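Local structure of CD1-2 antigen (Gallus gallus, 3DBX) at residues Val127-Ser132 with Ala157-Leu162. The protein probably binds lipids in its groove and presents them to T cells, as other members of the CD1 family do. Numbering follows the deposited sequence.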
ATOM      1  N   VAL A 127      10.623 -15.564   9.951  1.00 57.12           N
ATOM      2  CA  VAL A 127      11.899 -16.054   9.362  1.00 60.58           C
ATOM      3  C   VAL A 127      12.279 -15.292   8.077  1.00 59.23           C
ATOM      4  O   VAL A 127      11.404 -14.794   7.357  1.00 55.08           O
ATOM      5  CB  VAL A 127      11.913 -17.603   9.069  1.00 62.54           C
ATOM      6  CG1 VAL A 127      11.849 -18.411  10.351  1.00 66.24           C
ATOM      7  CG2 VAL A 127      10.790 -18.019   8.121  1.00 59.33           C
ATOM      8  N   THR A 128      13.575 -15.188   7.785  1.00 62.51           N
ATOM      9  CA  THR A 128      13.995 -14.564   6.520  1.00 62.49           C
ATOM     10  C   THR A 128      14.943 -15.448   5.697  1.00 65.74           C
ATOM     11  O   THR A 128      15.667 -16.256   6.255  1.00 68.90           O
ATOM     12  CB  THR A 128      14.585 -13.137   6.722  1.00 63.35           C
ATOM     13  OG1 THR A 128      14.700 -12.483   5.449  1.00 62.92           O
ATOM     14  CG2 THR A 128      15.942 -13.178   7.390  1.00 67.92           C
ATOM     15  N   TYR A 129      14.920 -15.294   4.374  1.00 64.57           N
ATOM     16  CA  TYR A 129      15.795 -16.087   3.508  1.00 68.31           C
ATOM     17  C   TYR A 129      17.039 -15.326   3.056  1.00 71.48           C
ATOM     18  O   TYR A 129      16.953 -14.315   2.363  1.00 68.54           O
ATOM     19  CB  TYR A 129      15.030 -16.687   2.318  1.00 66.09           C
ATOM     20  CG  TYR A 129      15.899 -17.483   1.361  1.00 70.74           C
ATOM     21  CD1 TYR A 129      16.512 -18.675   1.766  1.00 75.23           C
ATOM     22  CD2 TYR A 129      16.125 -17.041   0.051  1.00 71.12           C
ATOM     23  CE1 TYR A 129      17.315 -19.409   0.892  1.00 79.74           C
ATOM     24  CE2 TYR A 129      16.942 -17.779  -0.836  1.00 74.93           C
ATOM     25  CZ  TYR A 129      17.527 -18.958  -0.401  1.00 78.95           C
ATOM     26  OH  TYR A 129      18.329 -19.698  -1.246  1.00 84.28           O
ATOM     27  N   GLU A 130      18.198 -15.844   3.462  1.00 77.56           N
ATOM     28  CA  GLU A 130      19.501 -15.283   3.118  1.00 82.73           C
ATOM     29  C   GLU A 130      20.050 -15.963   1.850  1.00 85.67           C
ATOM     30  O   GLU A 130      20.542 -17.088   1.904  1.00 89.17           O
ATOM     31  CB  GLU A 130      20.452 -15.485   4.301  1.00 88.20           C
ATOM     32  CG  GLU A 130      21.595 -14.494   4.406  1.00 93.17           C
ATOM     33  CD  GLU A 130      22.086 -14.358   5.836  1.00 98.18           C
ATOM     34  OE1 GLU A 130      23.162 -14.919   6.166  1.00105.07           O
ATOM     35  OE2 GLU A 130      21.378 -13.712   6.638  1.00 95.31           O
ATOM     36  N   LEU A 131      19.944 -15.274   0.714  1.00 84.34           N
ATOM     37  CA  LEU A 131      20.299 -15.849  -0.583  1.00 86.70           C
ATOM     38  C   LEU A 131      21.761 -16.262  -0.652  1.00 93.79           C
ATOM     39  O   LEU A 131      22.062 -17.391  -1.035  1.00 97.13           O
ATOM     40  CB  LEU A 131      19.964 -14.877  -1.723  1.00 83.99           C
ATOM     41  CG  LEU A 131      19.661 -15.451  -3.125  1.00 84.37           C
ATOM     42  CD1 LEU A 131      19.102 -14.358  -4.018  1.00 80.81           C
ATOM     43  CD2 LEU A 131      20.858 -16.149  -3.811  1.00 89.78           C
ATOM     44  N   SER A 132      22.659 -15.350  -0.273  1.00 96.62           N
ATOM     45  CA  SER A 132      24.108 -15.571  -0.365  1.00103.51           C
ATOM     46  C   SER A 132      24.587 -16.721   0.522  1.00107.98           C
ATOM     47  O   SER A 132      25.431 -17.516   0.109  1.00113.31           O
ATOM     48  CB  SER A 132      24.874 -14.288  -0.027  1.00105.85           C
ATOM     49  OG  SER A 132      24.342 -13.184  -0.742  1.00102.01           O
ATOM     50  N   ALA A 157      16.665 -28.534  -1.933  1.00113.02           N
ATOM     51  CA  ALA A 157      15.998 -28.355  -3.220  1.00110.43           C
ATOM     52  C   ALA A 157      15.231 -27.025  -3.295  1.00103.12           C
ATOM     53  O   ALA A 157      15.200 -26.383  -4.352  1.00101.66           O
ATOM     54  CB  ALA A 157      15.071 -29.537  -3.503  1.00112.23           C
ATOM     55  N   VAL A 158      14.623 -26.611  -2.180  1.00 99.09           N
ATOM     56  CA  VAL A 158      13.906 -25.327  -2.108  1.00 92.21           C
ATOM     57  C   VAL A 158      14.886 -24.172  -2.267  1.00 91.09           C
ATOM     58  O   VAL A 158      14.619 -23.216  -2.991  1.00 87.61           O
ATOM     59  CB  VAL A 158      13.111 -25.169  -0.775  1.00 89.62           C
ATOM     60  CG1 VAL A 158      12.669 -23.725  -0.558  1.00 83.23           C
ATOM     61  CG2 VAL A 158      11.907 -26.110  -0.735  1.00 89.67           C
ATOM     62  N   SER A 159      16.021 -24.284  -1.586  1.00 94.45           N
ATOM     63  CA  SER A 159      17.091 -23.299  -1.651  1.00 94.89           C
ATOM     64  C   SER A 159      17.596 -23.133  -3.089  1.00 96.01           C
ATOM     65  O   SER A 159      17.762 -22.010  -3.576  1.00 93.38           O
ATOM     66  CB  SER A 159      18.232 -23.729  -0.724  1.00100.42           C
ATOM     67  OG  SER A 159      18.873 -22.611  -0.138  1.00100.49           O
ATOM     68  N   GLY A 160      17.830 -24.263  -3.756  1.00 99.83           N
ATOM     69  CA  GLY A 160      18.186 -24.279  -5.171  1.00101.33           C
ATOM     70  C   GLY A 160      17.102 -23.686  -6.055  1.00 95.98           C
ATOM     71  O   GLY A 160      17.399 -22.907  -6.963  1.00 95.28           O
ATOM     72  N   PHE A 161      15.847 -24.044  -5.788  1.00 92.51           N
ATOM     73  CA  PHE A 161      14.721 -23.546  -6.579  1.00 88.05           C
ATOM     74  C   PHE A 161      14.577 -22.021  -6.478  1.00 82.61           C
ATOM     75  O   PHE A 161      14.310 -21.343  -7.479  1.00 80.99           O
ATOM     76  CB  PHE A 161      13.411 -24.247  -6.182  1.00 86.78           C
ATOM     77  CG  PHE A 161      12.286 -24.022  -7.158  1.00 85.03           C
ATOM     78  CD1 PHE A 161      12.266 -24.681  -8.383  1.00 90.49           C
ATOM     79  CD2 PHE A 161      11.256 -23.142  -6.862  1.00 81.61           C
ATOM     80  CE1 PHE A 161      11.230 -24.464  -9.296  1.00 88.74           C
ATOM     81  CE2 PHE A 161      10.219 -22.921  -7.767  1.00 80.08           C
ATOM     82  CZ  PHE A 161      10.205 -23.585  -8.979  1.00 81.80           C
ATOM     83  N   LEU A 162      14.775 -21.487  -5.275  1.00 80.02           N
ATOM     84  CA  LEU A 162      14.694 -20.043  -5.044  1.00 75.21           C
ATOM     85  C   LEU A 162      15.804 -19.286  -5.743  1.00 76.83           C
ATOM     86  O   LEU A 162      15.569 -18.196  -6.261  1.00 73.78           O
ATOM     87  CB  LEU A 162      14.713 -19.716  -3.549  1.00 73.82           C
ATOM     88  CG  LEU A 162      13.398 -19.917  -2.800  1.00 69.99           C
ATOM     89  CD1 LEU A 162      13.598 -19.671  -1.323  1.00 70.23           C
ATOM     90  CD2 LEU A 162      12.316 -19.005  -3.358  1.00 65.48           C
TER
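With CG trans to its backbone nitrogen (chi1 178°), Tyr129 reaches out from its strand toward the helix, while Leu162, whose CG is turned away from its own carbonyl carbon (chi1 -79°), extends a methyl over the phenol ring. That methyl, CD1, sits 3.9 Å from the ring centroid of Tyr129 and 12° off the normal, a CH-pi contact made almost squarely over the middle of the face. Tyr129 and Leu162 run alongside each other, pointing opposite ways, and Leu162 CB also comes within 4.0 Å of Tyr129 CE2. On the other face of the ring, nearer its rim, lies the backbone N of Leu131. Strand 124-130 belongs to the antiparallel sheet that floors the MHC class I-like groove, and helix 156-180 forms part of its wall; Tyr129 therefore bridges floor and wall. Ser159 OG comes at the rim of the ring, roughly level with it, and shares with Tyr129 OH a hydrogen bond of 3.2 Å in which either may be the donor; Ser159 O lies 3.3 Å from Tyr129 OH. Ser159 is one helical turn before Leu162, so a single ridge of the helix offers the hydroxyl to the phenol end and the methyl to its face. Trp136 of the adjoining strand meets the Tyr129 ring at a tilt and also touches Leu162, whose side chain in turn contacts the bound palmitic acid.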